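Local coordinates for protein glutamate--LysW ligase ArgX (Sulfolobus tokodaii, PDB 3VPB) that probably catalyses the ATP-dependent joining of glutamate, through its amino group, to the gamma-carboxyl of the C-terminal glutamate of carrier protein LysW, in arginine biosynthesis, at residues Gly231-Ile236 / Gln270-Tyr275; Lys258-Met261 / Asn265-Val268. All coordinates share one frame; numbering follows the deposited sequence.

Contact 1: Gly231-Ile236 / Gln270-Tyr275; sequences GEFVSI and QKLVEY
Phe233 and Leu272 join helix 268-280, near the C terminus, to the start of strand 233-241, which lies between strands 175-182 and 245-252 in an antiparallel sheet of the ATP-grasp domain. Leu272 CD2 lies 4.0 Å from Phe233 CE2, while CD1 of the same leucine reaches toward CG and CD2 of the ring. Both methyls therefore take part. The two side chains cross at about a right angle, and the ring meets the methyls obliquely. In Phe233, CG lies anti to the backbone N (chi1 173°), which carries the ring out toward the helix.

One turn further along the helix the contact is polar. Tyr275 OH donates to Glu232 OE2 at 2.5 Å, a very short distance whose exact value is doubtful. The carboxylate sits at the edge of the phenol ring, with the two planes 73° apart. OE2 also bonds to the hydroxyl of Tyr280, and OE1 to His73 NE2, so both carboxylate oxygens are held. A phenylalanine in place of Tyr275 lacks the hydroxyl, which would probably leave Glu232 OE2 with Tyr280 alone of these two and the carboxylate freer to turn.

The Phe233 ring also packs on Ile180 and Ile182 of strand 175-182 and on Ile75 of strand 73-75. Val234 and Ile236 instead meet helix 216-229.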
loop_
_atom_site.group_PDB
_atom_site.type_symbol
_atom_site.label_atom_id
_atom_site.label_comp_id
_atom_site.label_asym_id
_atom_site.label_seq_id
_atom_site.Cartn_x
_atom_site.Cartn_y
_atom_site.Cartn_z
ATOM N N GLY B 231 1.033 -30.917 -9.360
ATOM C CA GLY B 231 0.241 -30.102 -10.292
ATOM C C GLY B 231 -0.310 -30.906 -11.460
ATOM O O GLY B 231 0.383 -31.748 -12.008
ATOM N N GLU B 232 -1.559 -30.658 -11.831
ATOM C CA GLU B 232 -2.160 -31.270 -13.015
ATOM C C GLU B 232 -1.923 -30.529 -14.312
ATOM O O GLU B 232 -1.922 -31.134 -15.384
ATOM C CB GLU B 232 -3.673 -31.470 -12.823
ATOM C CG GLU B 232 -4.003 -32.887 -12.405
ATOM C CD GLU B 232 -5.488 -33.150 -12.390
ATOM O OE1 GLU B 232 -6.202 -32.448 -11.647
ATOM O OE2 GLU B 232 -5.921 -34.072 -13.112
ATOM N N PHE B 233 -1.773 -29.198 -14.238
ATOM C CA PHE B 233 -1.492 -28.423 -15.439
ATOM C C PHE B 233 -0.623 -27.262 -14.989
ATOM O O PHE B 233 -1.131 -26.264 -14.497
ATOM C CB PHE B 233 -2.782 -27.934 -16.125
ATOM C CG PHE B 233 -2.573 -26.989 -17.285
ATOM C CD1 PHE B 233 -1.566 -27.199 -18.225
ATOM C CD2 PHE B 233 -3.418 -25.892 -17.457
ATOM C CE1 PHE B 233 -1.405 -26.337 -19.302
ATOM C CE2 PHE B 233 -3.263 -25.026 -18.520
ATOM C CZ PHE B 233 -2.261 -25.230 -19.452
ATOM N N VAL B 234 0.691 -27.421 -15.106
ATOM C CA VAL B 234 1.604 -26.418 -14.541
ATOM C C VAL B 234 2.758 -26.115 -15.483
ATOM O O VAL B 234 3.113 -26.943 -16.345
ATOM C CB VAL B 234 2.191 -26.850 -13.169
ATOM C CG1 VAL B 234 1.108 -26.895 -12.052
ATOM C CG2 VAL B 234 2.920 -28.191 -13.298
ATOM N N SER B 235 3.348 -24.936 -15.321
ATOM C CA SER B 235 4.594 -24.658 -16.020
ATOM C C SER B 235 5.761 -24.716 -15.047
ATOM O O SER B 235 5.596 -24.631 -13.810
ATOM C CB SER B 235 4.542 -23.311 -16.768
ATOM O OG SER B 235 4.423 -22.254 -15.851
ATOM N N ILE B 236 6.950 -24.914 -15.613
ATOM C CA ILE B 236 8.163 -25.028 -14.830
ATOM C C ILE B 236 9.227 -24.173 -15.512
ATOM O O ILE B 236 9.369 -24.207 -16.756
ATOM C CB ILE B 236 8.684 -26.488 -14.767
ATOM C CG1 ILE B 236 7.570 -27.494 -14.446
ATOM C CG2 ILE B 236 9.785 -26.623 -13.701
ATOM C CD1 ILE B 236 6.653 -27.949 -15.655
ATOM N N GLN B 270 -5.954 -27.842 -26.572
ATOM C CA GLN B 270 -6.497 -29.143 -27.010
ATOM C C GLN B 270 -5.995 -30.285 -26.135
ATOM O O GLN B 270 -6.774 -31.189 -25.760
ATOM C CB GLN B 270 -6.132 -29.385 -28.495
ATOM C CG GLN B 270 -6.638 -30.712 -29.077
ATOM C CD GLN B 270 -8.163 -30.840 -29.053
ATOM O OE1 GLN B 270 -8.886 -29.855 -29.163
ATOM N NE2 GLN B 270 -8.648 -32.071 -28.912
ATOM N N LYS B 271 -4.698 -30.272 -25.813
ATOM C CA LYS B 271 -4.127 -31.305 -24.936
ATOM C C LYS B 271 -4.766 -31.298 -23.549
ATOM O O LYS B 271 -5.009 -32.349 -22.959
ATOM C CB LYS B 271 -2.602 -31.155 -24.821
ATOM C CG LYS B 271 -1.873 -31.351 -26.157
ATOM C CD LYS B 271 -1.957 -32.837 -26.565
ATOM C CE LYS B 271 -1.363 -33.067 -27.953
ATOM N NZ LYS B 271 0.117 -32.852 -27.921
ATOM N N LEU B 272 -5.030 -30.108 -23.032
ATOM C CA LEU B 272 -5.705 -29.983 -21.728
ATOM C C LEU B 272 -7.121 -30.585 -21.762
ATOM O O LEU B 272 -7.501 -31.371 -20.881
ATOM C CB LEU B 272 -5.812 -28.488 -21.343
ATOM C CG LEU B 272 -6.526 -28.230 -20.000
ATOM C CD1 LEU B 272 -5.822 -28.886 -18.833
ATOM C CD2 LEU B 272 -6.661 -26.727 -19.788
ATOM N N VAL B 273 -7.896 -30.206 -22.776
ATOM C CA VAL B 273 -9.302 -30.631 -22.868
ATOM C C VAL B 273 -9.313 -32.149 -23.071
ATOM O O VAL B 273 -10.096 -32.863 -22.442
ATOM C CB VAL B 273 -10.071 -29.876 -23.969
ATOM C CG1 VAL B 273 -11.433 -30.521 -24.214
ATOM C CG2 VAL B 273 -10.293 -28.426 -23.536
ATOM N N GLU B 274 -8.400 -32.646 -23.895
ATOM C CA GLU B 274 -8.280 -34.106 -24.057
ATOM C C GLU B 274 -8.006 -34.808 -22.742
ATOM O O GLU B 274 -8.645 -35.837 -22.437
ATOM C CB GLU B 274 -7.174 -34.439 -25.052
ATOM C CG GLU B 274 -7.589 -34.189 -26.480
ATOM C CD GLU B 274 -6.462 -34.410 -27.487
ATOM O OE1 GLU B 274 -6.744 -34.351 -28.708
ATOM O OE2 GLU B 274 -5.305 -34.642 -27.071
ATOM N N TYR B 275 -7.041 -34.291 -21.978
ATOM C CA TYR B 275 -6.715 -34.838 -20.666
ATOM C C TYR B 275 -7.938 -34.865 -19.734
ATOM O O TYR B 275 -8.179 -35.859 -19.055
ATOM C CB TYR B 275 -5.581 -34.037 -20.022
ATOM C CG TYR B 275 -5.294 -34.413 -18.594
ATOM C CD1 TYR B 275 -4.499 -35.526 -18.290
ATOM C CD2 TYR B 275 -5.827 -33.670 -17.539
ATOM C CE1 TYR B 275 -4.211 -35.879 -16.953
ATOM C CE2 TYR B 275 -5.557 -34.017 -16.218
ATOM C CZ TYR B 275 -4.756 -35.122 -15.936
ATOM O OH TYR B 275 -4.511 -35.460 -14.629
#

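Contact 2: Lys258-Met261 / Asn265-Val268. With GLU (glutamic acid), chain M.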
loop_
_atom_site.group_PDB
_atom_site.type_symbol
_atom_site.label_atom_id
_atom_site.label_comp_id
_atom_site.label_asym_id
_atom_site.label_seq_id
_atom_site.Cartn_x
_atom_site.Cartn_y
_atom_site.Cartn_z
ATOM N N LYS B 258 1.281 -18.694 -24.779
ATOM C CA LYS B 258 1.421 -18.127 -26.137
ATOM C C LYS B 258 2.824 -18.324 -26.718
ATOM O O LYS B 258 2.973 -18.607 -27.914
ATOM C CB LYS B 258 1.069 -16.640 -26.176
ATOM C CG LYS B 258 -0.417 -16.373 -26.321
ATOM C CD LYS B 258 -0.653 -14.911 -26.684
ATOM C CE LYS B 258 -0.460 -14.025 -25.477
ATOM N NZ LYS B 258 0.026 -12.690 -25.879
ATOM N N GLY B 259 3.835 -18.139 -25.880
ATOM C CA GLY B 259 5.230 -18.384 -26.254
ATOM C C GLY B 259 5.485 -19.852 -26.517
ATOM O O GLY B 259 6.143 -20.215 -27.508
ATOM N N PHE B 260 4.939 -20.697 -25.641
ATOM C CA PHE B 260 5.080 -22.152 -25.767
ATOM C C PHE B 260 4.577 -22.566 -27.137
ATOM O O PHE B 260 5.257 -23.334 -27.859
ATOM C CB PHE B 260 4.299 -22.829 -24.638
ATOM C CG PHE B 260 4.554 -24.288 -24.482
ATOM C CD1 PHE B 260 5.543 -24.754 -23.612
ATOM C CD2 PHE B 260 3.755 -25.200 -25.145
ATOM C CE1 PHE B 260 5.750 -26.128 -23.456
ATOM C CE2 PHE B 260 3.952 -26.563 -25.002
ATOM C CZ PHE B 260 4.931 -27.032 -24.144
ATOM N N MET B 261 3.405 -22.050 -27.500
ATOM C CA MET B 261 2.798 -22.397 -28.799
ATOM C C MET B 261 3.635 -21.971 -30.006
ATOM O O MET B 261 3.783 -22.744 -30.944
ATOM C CB MET B 261 1.369 -21.888 -28.910
ATOM C CG MET B 261 0.413 -22.688 -28.063
ATOM S SD MET B 261 -1.241 -22.006 -28.150
ATOM C CE MET B 261 -1.657 -22.578 -29.820
ATOM N N ASN B 265 4.788 -25.604 -31.495
ATOM C CA ASN B 265 3.548 -25.879 -32.247
ATOM C C ASN B 265 2.543 -26.793 -31.560
ATOM O O ASN B 265 1.722 -27.425 -32.230
ATOM C CB ASN B 265 3.873 -26.428 -33.633
ATOM C CG ASN B 265 4.755 -25.522 -34.397
ATOM O OD1 ASN B 265 5.865 -25.900 -34.787
ATOM N ND2 ASN B 265 4.290 -24.297 -34.610
ATOM N N ILE B 266 2.610 -26.876 -30.233
ATOM C CA ILE B 266 1.692 -27.729 -29.478
ATOM C C ILE B 266 0.386 -26.979 -29.213
ATOM O O ILE B 266 0.401 -25.829 -28.775
ATOM C CB ILE B 266 2.346 -28.256 -28.177
ATOM C CG1 ILE B 266 3.484 -29.232 -28.525
ATOM C CG2 ILE B 266 1.306 -28.894 -27.237
ATOM C CD1 ILE B 266 4.459 -29.496 -27.397
ATOM N N ASN B 267 -0.741 -27.613 -29.543
ATOM C CA ASN B 267 -2.053 -27.085 -29.196
ATOM C C ASN B 267 -2.319 -27.393 -27.711
ATOM O O ASN B 267 -2.935 -28.401 -27.361
ATOM C CB ASN B 267 -3.133 -27.682 -30.093
ATOM C CG ASN B 267 -4.480 -26.988 -29.945
ATOM O OD1 ASN B 267 -4.788 -26.391 -28.902
ATOM N ND2 ASN B 267 -5.307 -27.067 -30.997
ATOM N N VAL B 268 -1.796 -26.534 -26.848
ATOM C CA VAL B 268 -1.906 -26.716 -25.383
ATOM C C VAL B 268 -3.365 -26.823 -24.898
ATOM O O VAL B 268 -3.686 -27.711 -24.097
ATOM C CB VAL B 268 -1.138 -25.606 -24.615
ATOM C CG1 VAL B 268 -1.354 -25.705 -23.093
ATOM C CG2 VAL B 268 0.358 -25.668 -24.904
HETATM N N GLU M . 4.385 -15.973 -18.092
HETATM C CA GLU M . 5.319 -16.549 -19.096
HETATM C C GLU M . 6.337 -15.504 -19.497
HETATM O O GLU M . 7.464 -15.889 -19.860
HETATM C CB GLU M . 4.555 -17.034 -20.339
HETATM C CG GLU M . 5.406 -17.843 -21.303
HETATM C CD GLU M . 4.635 -18.326 -22.532
HETATM O OE1 GLU M . 3.784 -17.563 -23.056
HETATM O OE2 GLU M . 4.911 -19.479 -22.968
HETATM O OXT GLU M . 6.053 -14.284 -19.495
#
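Phe260, Ile266 and Val268 form the tight part of this contact. The closest approach between their side chains is 3.4 Å, from Val268 CG2 to Phe260 CD2. Ile266 CD1 comes to 3.8 Å from Phe260 CE2, the next atom round the ring. Both aliphatic groups meet the ring obliquely, the valine crossing it at about a right angle. Phe260 CG is anti to the backbone N (chi1 -169°), and this turns the ring toward the residues that follow the helix. Leu187 of strand 185-193 touches all three side chains. Met261 adds a close polar-apolar contact, with its CG 3.2 Å from Ile266 O. The same carbonyl accepts a weak bond from Val268 N at 3.0 Å, which closes an inverse gamma turn centred on Asn267.

The N-terminal end of helix 258-264 serves the substrate. Gly259 and Phe260 make up the GF motif, thought to be essential for substrate specificity. OE1 of the bound glutamate accepts a bond from Gly259 N at 2.9 Å. The ligand's OE2 accepts one from Phe260 N, also at 2.9 Å. The two amides thus share the side-chain carboxylate between them. They belong to the first turn of helix 258-264, whose dipole probably favours the negative charge. Gly259, having no side chain, lets the carboxylate lie close. Tyr190, Arg192 and Val203 are among the other residues that bond to the ligand.

The solvent side is looser. Asn265 leaves the helix with positive phi (56°), and its side chain is exposed. Its N makes a weak bond of 3.1 Å to Met261 O, bent to 134° at the hydrogen. Asn267 is exposed as well, yet it is the N-cap of helix 268-280, with OD1 bonded to Gln270 N.

From the N terminus, the chain first meets contact 1 at Gly231-Ile236, where strand 233-241 begins. It runs along that strand and back along strand 245-252 before it enters helix 258-264. Contact 2 then closes a short loop, bringing Asn265-Val268 back against Lys258-Met261. The chain goes straight on into helix 268-280, and Gln270-Tyr275 closes the longer loop of contact 1. Contact 2 is therefore nested inside contact 1. Their centres lie about 12 Å apart. They also touch, with Phe233 CZ 3.8 Å from Val268 CG1. Contact 1 ties strand 233-241 to helix 268-280. Contact 2 ties helix 258-264, which binds the glutamate, to the start of helix 268-280.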